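Local coordinates for probable membrane transporter protein MamO (Magnetospirillum magneticum, PDB 5HMA), which promotes magnetite formation in magnetosomes and activates the MamE protease, its inactive trypsin-like domain, the part described here, binding transition metals, at residues A[3-8]-A[102-107]; A[48-53]-A[57-62]; A[90-95]-A[178-183]. All coordinates share one frame; numbering follows the deposited sequence.

Contact 1: residues A[3-8]-A[102-107]; sequences HTVPPA and FAFGRN
Val5 sets one methyl squarely on the ring of Phe104. Its CG1 lies 3.5 Å from the centroid of that ring and only 6° off the ring normal, a CH-pi contact over the middle of the face. The valine owes this position to its first torsion: CG1 stands opposite the backbone N across the CA-CB bond (chi1 167°), so that CG1 is the branch delivered to the ring while CG2 stays farther from the ring than CG1. CB also takes part, lying 3.8 Å from Phe104 CZ. Phe104 in turn points its CB toward the 3-8 segment. Pro6 reaches the same ring obliquely from another direction, with CG 4.0 Å from Phe104 CE2.

Two residues further along strand 100-106, on the same side, Arg106 bends at chi3 (90°) and brings its guanidinium to the backbone of the short 3-10 turn 6-8. NH1 lies 3.0 Å from Pro6 O, which sits at the edge of the guanidinium, near its plane. The firmer partners of the group are carbonyls beyond the two segments: NE donates to Gly110 O and NH1 to Val9 O. Within the turn itself, Ala8 N donates to Val5 O.

The strand belongs to the second sheet of the trypsin-like fold, and the turn leads directly into strand 9-13 of the first; Val114, Pro151 and Val153 continue the packing round Phe104. A buried contact thus ties the lead-in to strand 9-13 of the first sheet to strand 100-106 of the second by two different means: dispersion over an aromatic face, and a cationic group set among backbone carbonyls, whose partial negative charge probably helps to compensate its burial.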
loop_
_atom_site.group_PDB
_atom_site.type_symbol
_atom_site.label_atom_id
_atom_site.label_comp_id
_atom_site.label_asym_id
_atom_site.label_seq_id
_atom_site.Cartn_x
_atom_site.Cartn_y
_atom_site.Cartn_z
ATOM N N HIS A 3 6.725 10.197 12.071
ATOM C CA HIS A 3 5.971 10.072 13.322
ATOM C C HIS A 3 4.455 9.984 13.065
ATOM O O HIS A 3 3.720 9.350 13.830
ATOM C CB HIS A 3 6.269 11.265 14.253
ATOM C CG HIS A 3 7.475 11.088 15.131
ATOM N ND1 HIS A 3 7.879 9.861 15.615
ATOM C CD2 HIS A 3 8.354 11.992 15.629
ATOM C CE1 HIS A 3 8.957 10.016 16.365
ATOM N NE2 HIS A 3 9.267 11.299 16.390
ATOM N N THR A 4 3.999 10.611 11.978
ATOM C CA THR A 4 2.570 10.781 11.703
ATOM C C THR A 4 2.002 9.900 10.554
ATOM O O THR A 4 0.785 9.745 10.428
ATOM C CB THR A 4 2.274 12.254 11.380
ATOM O OG1 THR A 4 0.864 12.446 11.216
ATOM C CG2 THR A 4 3.002 12.676 10.104
ATOM N N VAL A 5 2.873 9.341 9.716
ATOM C CA VAL A 5 2.456 8.435 8.631
ATOM C C VAL A 5 2.327 6.970 9.082
ATOM O O VAL A 5 1.357 6.289 8.711
ATOM C CB VAL A 5 3.436 8.533 7.419
ATOM C CG1 VAL A 5 3.216 7.390 6.413
ATOM C CG2 VAL A 5 3.306 9.870 6.748
ATOM N N PRO A 6 3.294 6.468 9.883
ATOM C CA PRO A 6 3.211 5.034 10.204
ATOM C C PRO A 6 1.889 4.516 10.806
ATOM O O PRO A 6 1.580 3.345 10.573
ATOM C CB PRO A 6 4.357 4.843 11.212
ATOM C CG PRO A 6 5.366 5.901 10.820
ATOM C CD PRO A 6 4.513 7.087 10.459
ATOM N N PRO A 7 1.131 5.339 11.563
ATOM C CA PRO A 7 -0.093 4.715 12.090
ATOM C C PRO A 7 -1.052 4.233 11.002
ATOM O O PRO A 7 -1.782 3.265 11.224
ATOM C CB PRO A 7 -0.733 5.834 12.913
ATOM C CG PRO A 7 0.441 6.672 13.381
ATOM C CD PRO A 7 1.394 6.652 12.192
ATOM N N ALA A 8 -1.018 4.869 9.833
ATOM C CA ALA A 8 -1.892 4.484 8.724
ATOM C C ALA A 8 -1.232 3.451 7.786
ATOM O O ALA A 8 -1.769 3.141 6.721
ATOM C CB ALA A 8 -2.316 5.741 7.926
ATOM N N PHE A 102 8.613 8.992 -0.176
ATOM C CA PHE A 102 8.915 8.114 0.947
ATOM C C PHE A 102 8.001 6.915 0.868
ATOM O O PHE A 102 6.781 7.060 0.752
ATOM C CB PHE A 102 8.742 8.846 2.286
ATOM C CG PHE A 102 9.538 10.117 2.377
ATOM C CD1 PHE A 102 9.092 11.278 1.746
ATOM C CD2 PHE A 102 10.740 10.152 3.078
ATOM C CE1 PHE A 102 9.837 12.454 1.808
ATOM C CE2 PHE A 102 11.479 11.330 3.161
ATOM C CZ PHE A 102 11.033 12.478 2.516
ATOM N N ALA A 103 8.592 5.727 0.902
ATOM C CA ALA A 103 7.817 4.500 0.789
ATOM C C ALA A 103 7.777 3.813 2.143
ATOM O O ALA A 103 8.816 3.491 2.716
ATOM C CB ALA A 103 8.417 3.595 -0.271
ATOM N N PHE A 104 6.572 3.622 2.664
ATOM C CA PHE A 104 6.389 3.046 3.999
ATOM C C PHE A 104 5.844 1.621 3.888
ATOM O O PHE A 104 5.077 1.317 2.971
ATOM C CB PHE A 104 5.414 3.892 4.839
ATOM C CG PHE A 104 5.990 5.188 5.355
ATOM C CD1 PHE A 104 6.069 6.306 4.531
ATOM C CD2 PHE A 104 6.406 5.301 6.674
ATOM C CE1 PHE A 104 6.576 7.515 5.016
ATOM C CE2 PHE A 104 6.909 6.504 7.166
ATOM C CZ PHE A 104 6.999 7.611 6.334
ATOM N N GLY A 105 6.205 0.765 4.841
ATOM C CA GLY A 105 5.650 -0.581 4.910
ATOM C C GLY A 105 5.753 -1.139 6.322
ATOM O O GLY A 105 6.180 -0.434 7.242
ATOM N N ARG A 106 5.349 -2.394 6.501
ATOM C CA ARG A 106 5.556 -3.089 7.765
ATOM C C ARG A 106 6.098 -4.466 7.447
ATOM O O ARG A 106 5.619 -5.145 6.531
ATOM C CB ARG A 106 4.258 -3.184 8.603
ATOM C CG ARG A 106 3.601 -1.830 8.896
ATOM C CD ARG A 106 2.835 -1.799 10.214
ATOM N NE ARG A 106 3.675 -1.385 11.331
ATOM C CZ ARG A 106 3.767 -0.142 11.800
ATOM N NH1 ARG A 106 3.076 0.843 11.252
ATOM N NH2 ARG A 106 4.564 0.116 12.825
ATOM N N ASN A 107 7.100 -4.882 8.206
ATOM C CA ASN A 107 7.715 -6.162 7.940
ATOM C C ASN A 107 6.925 -7.311 8.594
ATOM O O ASN A 107 5.856 -7.111 9.176
ATOM C CB ASN A 107 9.183 -6.148 8.394
ATOM C CG ASN A 107 9.349 -6.027 9.899
ATOM O OD1 ASN A 107 8.412 -6.222 10.673
ATOM N ND2 ASN A 107 10.568 -5.717 10.322
#

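Contact 2: residues A[48-53]-A[57-62]; sequences SVQVAT and IRRFPA
Arg59 and Gln50, a non-hydrogen-bonded pair of this antiparallel hairpin, lie side by side and point the same way. From Arg59 CB, 3.6 Å from Ser48 OG, the chain runs to CG, 4.0 Å from Gln50 CD, and to CD, 3.8 Å from Gln50 NE2. A bend at chi3 (71°) then turns NE back to Ser48 OG, to which it donates a 3.1 Å hydrogen bond, the hydroxyl tilted 18° from the guanidinium plane. Gln50 NE2 lies over one face of the guanidinium, toward its rim; amide and guanidinium planes are 20° apart, and the two donors do not bond to each other. At the tip, NH2 passes Ser48 CB and donates to Gly16 O, while Gln50 NE2 donates to Ala19 O.

Paired backbone bonds join Val49 with Phe60 and Val51 with Arg58. On the face of these residues, Val51 CG2 meets the edge of the Phe60 ring, 3.7 Å from CD2.

The hairpin therefore has two unlike faces: a largely apolar one, where Val49 and Val51 pack on Val10 and Met78 and exposed Arg58 lies at the end, and a polar one where the nearly parallel amide and guanidinium direct N-H bonds to loop carbonyls.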
loop_
_atom_site.group_PDB
_atom_site.type_symbol
_atom_site.label_atom_id
_atom_site.label_comp_id
_atom_site.label_asym_id
_atom_site.label_seq_id
_atom_site.Cartn_x
_atom_site.Cartn_y
_atom_site.Cartn_z
ATOM N N SER A 48 -6.183 -10.909 7.207
ATOM C CA SER A 48 -6.073 -10.230 8.481
ATOM C C SER A 48 -5.177 -9.014 8.294
ATOM O O SER A 48 -4.157 -9.077 7.609
ATOM C CB SER A 48 -5.525 -11.169 9.561
ATOM O OG SER A 48 -5.373 -10.487 10.794
ATOM N N VAL A 49 -5.582 -7.901 8.886
ATOM C CA VAL A 49 -4.808 -6.680 8.787
ATOM C C VAL A 49 -4.127 -6.430 10.120
ATOM O O VAL A 49 -4.757 -6.562 11.170
ATOM C CB VAL A 49 -5.695 -5.492 8.379
ATOM C CG1 VAL A 49 -4.890 -4.163 8.471
ATOM C CG2 VAL A 49 -6.235 -5.719 6.972
ATOM N N GLN A 50 -2.848 -6.078 10.080
ATOM C CA GLN A 50 -2.095 -5.867 11.307
ATOM C C GLN A 50 -1.816 -4.386 11.497
ATOM O O GLN A 50 -1.196 -3.746 10.647
ATOM C CB GLN A 50 -0.797 -6.681 11.287
ATOM C CG GLN A 50 -1.046 -8.099 10.746
ATOM C CD GLN A 50 -0.264 -9.176 11.472
ATOM O OE1 GLN A 50 0.483 -8.902 12.422
ATOM N NE2 GLN A 50 -0.432 -10.420 11.024
ATOM N N VAL A 51 -2.289 -3.862 12.621
ATOM C CA VAL A 51 -2.297 -2.434 12.900
ATOM C C VAL A 51 -1.427 -2.156 14.105
ATOM O O VAL A 51 -1.537 -2.841 15.122
ATOM C CB VAL A 51 -3.744 -1.927 13.141
ATOM C CG1 VAL A 51 -3.757 -0.417 13.473
ATOM C CG2 VAL A 51 -4.653 -2.269 11.933
ATOM N N ALA A 52 -0.555 -1.158 13.988
ATOM C CA ALA A 52 0.310 -0.761 15.092
ATOM C C ALA A 52 -0.468 0.076 16.093
ATOM O O ALA A 52 -1.227 0.975 15.712
ATOM C CB ALA A 52 1.535 0.036 14.571
ATOM N N THR A 53 -0.299 -0.221 17.376
ATOM C CA THR A 53 -0.910 0.596 18.416
ATOM C C THR A 53 0.128 0.827 19.498
ATOM O O THR A 53 1.159 0.164 19.525
ATOM C CB THR A 53 -2.167 -0.068 19.050
ATOM O OG1 THR A 53 -1.752 -1.010 20.044
ATOM C CG2 THR A 53 -3.018 -0.771 17.993
ATOM N N ILE A 57 0.899 -4.681 18.261
ATOM C CA ILE A 57 0.137 -5.022 17.066
ATOM C C ILE A 57 -1.248 -5.559 17.408
ATOM O O ILE A 57 -1.378 -6.458 18.230
ATOM C CB ILE A 57 0.898 -6.045 16.205
ATOM C CG1 ILE A 57 2.210 -5.450 15.688
ATOM C CG2 ILE A 57 0.039 -6.492 15.044
ATOM C CD1 ILE A 57 2.005 -4.370 14.615
ATOM N N ARG A 58 -2.276 -4.988 16.779
ATOM C CA ARG A 58 -3.629 -5.531 16.836
ATOM C C ARG A 58 -4.062 -6.033 15.464
ATOM O O ARG A 58 -3.754 -5.420 14.439
ATOM C CB ARG A 58 -4.619 -4.486 17.357
ATOM C CG ARG A 58 -4.498 -4.288 18.858
ATOM C CD ARG A 58 -5.703 -3.593 19.451
ATOM N NE ARG A 58 -6.959 -4.264 19.129
ATOM C CZ ARG A 58 -8.148 -3.762 19.444
ATOM N NH1 ARG A 58 -8.215 -2.601 20.082
ATOM N NH2 ARG A 58 -9.266 -4.408 19.127
ATOM N N ARG A 59 -4.768 -7.156 15.440
ATOM C CA ARG A 59 -5.185 -7.740 14.171
ATOM C C ARG A 59 -6.674 -7.594 13.982
ATOM O O ARG A 59 -7.444 -7.706 14.928
ATOM C CB ARG A 59 -4.775 -9.209 14.094
ATOM C CG ARG A 59 -3.268 -9.343 14.037
ATOM C CD ARG A 59 -2.826 -10.766 13.986
ATOM N NE ARG A 59 -3.123 -11.399 12.707
ATOM C CZ ARG A 59 -2.786 -12.652 12.426
ATOM N NH1 ARG A 59 -2.140 -13.370 13.340
ATOM N NH2 ARG A 59 -3.085 -13.186 11.246
ATOM N N PHE A 60 -7.077 -7.327 12.750
ATOM C CA PHE A 60 -8.495 -7.235 12.417
ATOM C C PHE A 60 -8.744 -8.018 11.148
ATOM O O PHE A 60 -7.979 -7.888 10.184
ATOM C CB PHE A 60 -8.929 -5.776 12.217
ATOM C CG PHE A 60 -8.628 -4.887 13.386
ATOM C CD1 PHE A 60 -9.531 -4.772 14.435
ATOM C CD2 PHE A 60 -7.424 -4.195 13.454
ATOM C CE1 PHE A 60 -9.255 -3.960 15.526
ATOM C CE2 PHE A 60 -7.136 -3.380 14.540
ATOM C CZ PHE A 60 -8.053 -3.259 15.577
ATOM N N PRO A 61 -9.800 -8.842 11.141
ATOM C CA PRO A 61 -10.192 -9.499 9.889
ATOM C C PRO A 61 -10.627 -8.464 8.841
ATOM O O PRO A 61 -11.148 -7.399 9.183
ATOM C CB PRO A 61 -11.363 -10.416 10.300
ATOM C CG PRO A 61 -11.786 -9.961 11.655
ATOM C CD PRO A 61 -10.671 -9.191 12.281
ATOM N N ALA A 62 -10.394 -8.757 7.571
ATOM C CA ALA A 62 -10.806 -7.837 6.529
ATOM C C ALA A 62 -11.438 -8.595 5.382
ATOM O O ALA A 62 -11.073 -9.735 5.102
ATOM C CB ALA A 62 -9.623 -7.012 6.039
#

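Contact 3: residues A[90-95]-A[178-183]; sequences ADVQTV and VPAQVI
Val92 meets Ala180 where the loop between strands 73-78 and 100-106 passes the C-terminal helix. The loop segment enters through the end of a 3-10 turn at Ala90 and Asp91; Asp91 OD1 forms a salt bridge with Arg88, just upstream. At Val92 the chain leaves the turn in an extended conformation, and CB points toward the 178-183 segment. Both methyls face the CB of Ala180: Val92 CG1 is 3.5 Å from Ala180 CB, and Val92 CG2 is 3.8 Å from Ala180 CB. With chi1 at 151°, well short of a fully staggered 180°, CG1 is roughly opposite the backbone N and also comes 4.3 Å from Gln181 N. Ala180 offers a single methyl, directed toward the loop, so the contact is a small apolar fit with no hydrogen bond across it.

The fold behind this contact is that of the chymotrypsin-like (PA clan) proteases, two antiparallel beta units followed by a C-terminal helix. Segment 90-95 belongs to the linker from the first unit to the second, and at 178-183 the last strand, 173-179, leads into the C-terminal helix. Pro179 O accepts a bond from Val182 N at that junction.

Past Val92 no side chain touches the 178-183 segment. CB of Gln93 points away from the helix, and its backbone is hydrogen-bonded to Leu159, which brings the linker alongside strand 159-167. Val95 is buried against Val160 and Leu137, within the second unit. Next to Ala180, the exposed Gln181 has its side chain about 10 Å from the bound nickel ion, which His71 and His186 coordinate; His186 ND1 is hydrogen-bonded to Val182 O, one turn before it.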
loop_
_atom_site.group_PDB
_atom_site.type_symbol
_atom_site.label_atom_id
_atom_site.label_comp_id
_atom_site.label_asym_id
_atom_site.label_seq_id
_atom_site.Cartn_x
_atom_site.Cartn_y
_atom_site.Cartn_z
ATOM N N ALA A 90 -8.884 13.346 0.186
ATOM C CA ALA A 90 -8.933 14.703 -0.343
ATOM C C ALA A 90 -7.529 15.306 -0.486
ATOM O O ALA A 90 -7.327 16.216 -1.286
ATOM C CB ALA A 90 -9.798 15.584 0.545
ATOM N N ASP A 91 -6.565 14.795 0.278
ATOM C CA ASP A 91 -5.204 15.350 0.292
ATOM C C ASP A 91 -4.264 14.653 -0.684
ATOM O O ASP A 91 -3.075 14.969 -0.742
ATOM C CB ASP A 91 -4.589 15.268 1.694
ATOM C CG ASP A 91 -5.228 16.227 2.675
ATOM O OD1 ASP A 91 -6.072 17.049 2.257
ATOM O OD2 ASP A 91 -4.871 16.157 3.870
ATOM N N VAL A 92 -4.795 13.694 -1.432
ATOM C CA VAL A 92 -4.012 12.958 -2.423
ATOM C C VAL A 92 -3.342 13.922 -3.406
ATOM O O VAL A 92 -3.979 14.877 -3.869
ATOM C CB VAL A 92 -4.914 11.947 -3.138
ATOM C CG1 VAL A 92 -4.441 11.697 -4.547
ATOM C CG2 VAL A 92 -5.002 10.653 -2.312
ATOM N N GLN A 93 -2.055 13.709 -3.695
ATOM C CA GLN A 93 -1.330 14.596 -4.634
ATOM C C GLN A 93 -0.606 13.811 -5.720
ATOM O O GLN A 93 -0.246 12.647 -5.523
ATOM C CB GLN A 93 -0.292 15.467 -3.910
ATOM C CG GLN A 93 -0.770 16.183 -2.664
ATOM C CD GLN A 93 -1.404 17.514 -2.963
ATOM O OE1 GLN A 93 -1.350 17.999 -4.098
ATOM N NE2 GLN A 93 -2.015 18.121 -1.943
ATOM N N THR A 94 -0.367 14.465 -6.856
ATOM C CA THR A 94 0.550 13.929 -7.864
ATOM C C THR A 94 2.008 14.275 -7.515
ATOM O O THR A 94 2.274 15.205 -6.742
ATOM C CB THR A 94 0.232 14.462 -9.265
ATOM O OG1 THR A 94 0.346 15.888 -9.266
ATOM C CG2 THR A 94 -1.175 14.065 -9.684
ATOM N N VAL A 95 2.944 13.500 -8.058
ATOM C CA VAL A 95 4.368 13.812 -7.939
ATOM C C VAL A 95 4.978 13.833 -9.329
ATOM O O VAL A 95 4.401 13.273 -10.263
ATOM C CB VAL A 95 5.105 12.814 -7.044
ATOM C CG1 VAL A 95 4.644 12.947 -5.591
ATOM C CG2 VAL A 95 4.942 11.378 -7.580
ATOM N N VAL A 178 1.509 2.680 -8.139
ATOM C CA VAL A 178 0.211 3.048 -8.698
ATOM C C VAL A 178 -0.191 4.421 -8.170
ATOM O O VAL A 178 -0.326 4.593 -6.967
ATOM C CB VAL A 178 -0.860 2.019 -8.341
ATOM C CG1 VAL A 178 -2.167 2.353 -9.064
ATOM C CG2 VAL A 178 -0.377 0.594 -8.653
ATOM N N PRO A 179 -0.372 5.411 -9.063
ATOM C CA PRO A 179 -0.743 6.763 -8.608
ATOM C C PRO A 179 -2.041 6.780 -7.795
ATOM O O PRO A 179 -2.977 6.056 -8.121
ATOM C CB PRO A 179 -0.911 7.543 -9.917
ATOM C CG PRO A 179 -0.038 6.828 -10.889
ATOM C CD PRO A 179 -0.118 5.360 -10.511
ATOM N N ALA A 180 -2.097 7.603 -6.754
ATOM C CA ALA A 180 -3.247 7.609 -5.856
ATOM C C ALA A 180 -4.541 8.030 -6.560
ATOM O O ALA A 180 -5.627 7.664 -6.122
ATOM C CB ALA A 180 -2.978 8.514 -4.663
ATOM N N GLN A 181 -4.432 8.782 -7.653
ATOM C CA GLN A 181 -5.620 9.221 -8.387
ATOM C C GLN A 181 -6.422 8.032 -8.924
ATOM O O GLN A 181 -7.645 8.106 -9.091
ATOM C CB GLN A 181 -5.230 10.155 -9.539
ATOM C CG GLN A 181 -6.418 10.706 -10.330
ATOM C CD GLN A 181 -7.474 11.365 -9.441
ATOM O OE1 GLN A 181 -7.159 11.968 -8.408
ATOM N NE2 GLN A 181 -8.737 11.247 -9.846
ATOM N N VAL A 182 -5.717 6.937 -9.188
ATOM C CA VAL A 182 -6.341 5.705 -9.649
ATOM C C VAL A 182 -7.335 5.210 -8.600
ATOM O O VAL A 182 -8.424 4.740 -8.932
ATOM C CB VAL A 182 -5.267 4.645 -9.973
ATOM C CG1 VAL A 182 -5.852 3.241 -9.957
ATOM C CG2 VAL A 182 -4.599 4.961 -11.317
ATOM N N ILE A 183 -6.969 5.342 -7.329
ATOM C CA ILE A 183 -7.860 4.970 -6.238
ATOM C C ILE A 183 -9.156 5.767 -6.281
ATOM O O ILE A 183 -10.249 5.202 -6.248
ATOM C CB ILE A 183 -7.180 5.163 -4.878
ATOM C CG1 ILE A 183 -5.909 4.318 -4.781
ATOM C CG2 ILE A 183 -8.141 4.817 -3.746
ATOM C CD1 ILE A 183 -5.104 4.597 -3.516
#

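Overall arrangement
Contact 2, a local hairpin of the first barrel, falls along the chain within the span bridged by contact 1; contact 3 opens after contact 2 but before 102-107, so contacts 1 and 3 interleave. Centres of contacts 1 and 2 lie about 14 Å apart, and the two touch where Arg106 NH2 packs on Ala52 CB at 3.5 Å. Contacts 1 and 3, with centres about 17 Å apart, both reach the second sheet. Contacts 2 and 3, with centres about 24 Å apart, lie on opposite sides of the chain's centre. Contact 1 ties the N-terminal lead-in to strand 100-106; contact 3, separately, sets the linker on the helix that leads to the nickel ligand His186.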